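Local coordinates for protein farnesyltransferase, putative (Trypanosoma cruzi, PDB 3WCA) that probably catalyses, as a magnesium-dependent squalene synthase, the condensation of two farnesyl diphosphate molecules into squalene, the first step toward lanosterol, at residues R349-H352 / L353-A357. The protein carries 1 engineered substitution. Numbering follows the deposited sequence.
Sequences RIEH and LVNDA
The imidazole of His352 lies alongside Leu353 and presents one face to it: CG of Leu353 sits 3.8 Å from the ring centroid, 28° off the ring normal, a CH-pi contact displaced toward NE2. An unusual first torsion, chi1 76°, puts the ring between its own backbone N and carbonyl carbon and turns it back over the helix toward Arg349. From the preceding turn the Arg349 chain, bent at chi2, crosses Leu353 obliquely, bringing NE to 3.7 Å from Leu353 CD1. Leu353 is thus touched by polar groups, the imidazole face near NE2 and the NE end of Arg349, while Ala255 and Leu258 of helix 243-258 also touch it. One residue on, CG2 of Val354 meets CG2 of Ile350 at 3.8 Å, and Val354 reaches Thr333 and Ala337 of helix 322-338. Val354 N donates to Ile350 O at 2.8 Å, and Asp356 N to His352 O at 2.9 Å, regular i to i+4 bonds of helix 347-362. Asp356 OD2 stays 4.0 Å from His352 ND1, with carboxylate and ring planes 75° apart. In this amphipathic helix aliphatic branches pack against two neighbouring helices; Asp356 and the Arg349 guanidinium, one face of which meets NE2, would probably pull His352 ionisation oppositely, with no net shift evident.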
loop_
_atom_site.group_PDB
_atom_site.type_symbol
_atom_site.label_atom_id
_atom_site.label_comp_id
_atom_site.label_asym_id
_atom_site.label_seq_id
_atom_site.Cartn_x
_atom_site.Cartn_y
_atom_site.Cartn_z
ATOM N N ARG A 349 -12.988 -2.407 21.647
ATOM C CA ARG A 349 -12.826 -1.712 20.380
ATOM C C ARG A 349 -12.619 -2.662 19.202
ATOM O O ARG A 349 -13.069 -2.390 18.091
ATOM C CB ARG A 349 -11.649 -0.732 20.468
ATOM C CG ARG A 349 -11.437 0.101 19.210
ATOM C CD ARG A 349 -12.523 1.152 19.032
ATOM N NE ARG A 349 -12.668 1.555 17.635
ATOM C CZ ARG A 349 -13.491 2.511 17.213
ATOM N NH1 ARG A 349 -14.242 3.174 18.084
ATOM N NH2 ARG A 349 -13.574 2.793 15.920
ATOM N N ILE A 350 -11.944 -3.779 19.434
ATOM C CA ILE A 350 -11.702 -4.716 18.347
ATOM C C ILE A 350 -12.949 -5.503 17.986
ATOM O O ILE A 350 -13.212 -5.750 16.810
ATOM C CB ILE A 350 -10.566 -5.704 18.703
ATOM C CG1 ILE A 350 -9.244 -4.944 18.823
ATOM C CG2 ILE A 350 -10.459 -6.796 17.650
ATOM C CD1 ILE A 350 -8.810 -4.247 17.545
ATOM N N GLU A 351 -13.729 -5.876 18.995
ATOM C CA GLU A 351 -14.927 -6.664 18.765
ATOM C C GLU A 351 -15.946 -6.060 17.805
ATOM O O GLU A 351 -16.405 -6.745 16.894
ATOM C CB GLU A 351 -15.607 -7.007 20.095
ATOM C CG GLU A 351 -16.860 -7.859 19.922
ATOM C CD GLU A 351 -17.366 -8.457 21.222
ATOM O OE1 GLU A 351 -18.427 -9.120 21.192
ATOM O OE2 GLU A 351 -16.706 -8.269 22.269
ATOM N N HIS A 352 -16.314 -4.796 17.992
ATOM C CA HIS A 352 -17.294 -4.198 17.090
ATOM C C HIS A 352 -16.688 -3.989 15.711
ATOM O O HIS A 352 -17.401 -3.977 14.713
ATOM C CB HIS A 352 -17.817 -2.864 17.629
ATOM C CG HIS A 352 -16.861 -1.726 17.467
ATOM N ND1 HIS A 352 -17.132 -0.635 16.669
ATOM C CD2 HIS A 352 -15.630 -1.516 17.988
ATOM C CE1 HIS A 352 -16.107 0.199 16.705
ATOM N NE2 HIS A 352 -15.181 -0.313 17.497
ATOM N N LEU A 353 -15.374 -3.821 15.650
ATOM C CA LEU A 353 -14.714 -3.638 14.365
ATOM C C LEU A 353 -14.714 -4.954 13.597
ATOM O O LEU A 353 -14.858 -4.964 12.376
ATOM C CB LEU A 353 -13.291 -3.135 14.569
ATOM C CG LEU A 353 -13.217 -1.675 15.016
ATOM C CD1 LEU A 353 -11.819 -1.352 15.488
ATOM C CD2 LEU A 353 -13.619 -0.780 13.863
ATOM N N VAL A 354 -14.554 -6.061 14.320
ATOM C CA VAL A 354 -14.565 -7.376 13.699
ATOM C C VAL A 354 -15.978 -7.654 13.206
ATOM O O VAL A 354 -16.170 -8.126 12.081
ATOM C CB VAL A 354 -14.142 -8.488 14.697
ATOM C CG1 VAL A 354 -14.488 -9.857 14.130
ATOM C CG2 VAL A 354 -12.649 -8.415 14.957
ATOM N N ASN A 355 -16.968 -7.339 14.041
ATOM C CA ASN A 355 -18.366 -7.559 13.677
ATOM C C ASN A 355 -18.772 -6.735 12.466
ATOM O O ASN A 355 -19.543 -7.207 11.634
ATOM C CB ASN A 355 -19.293 -7.263 14.861
ATOM C CG ASN A 355 -19.210 -8.329 15.941
ATOM O OD1 ASN A 355 -19.385 -9.516 15.667
ATOM N ND2 ASN A 355 -18.944 -7.911 17.175
ATOM N N ASP A 356 -18.269 -5.505 12.366
ATOM C CA ASP A 356 -18.576 -4.670 11.206
ATOM C C ASP A 356 -18.010 -5.312 9.945
ATOM O O ASP A 356 -18.667 -5.336 8.908
ATOM C CB ASP A 356 -17.965 -3.278 11.339
ATOM C CG ASP A 356 -18.789 -2.369 12.196
ATOM O OD1 ASP A 356 -20.031 -2.506 12.149
ATOM O OD2 ASP A 356 -18.203 -1.517 12.899
ATOM N N ALA A 357 -16.782 -5.821 10.047
ATOM C CA ALA A 357 -16.111 -6.459 8.921
ATOM C C ALA A 357 -16.842 -7.728 8.485
ATOM O O ALA A 357 -17.182 -7.888 7.321
ATOM C CB ALA A 357 -14.662 -6.790 9.299
#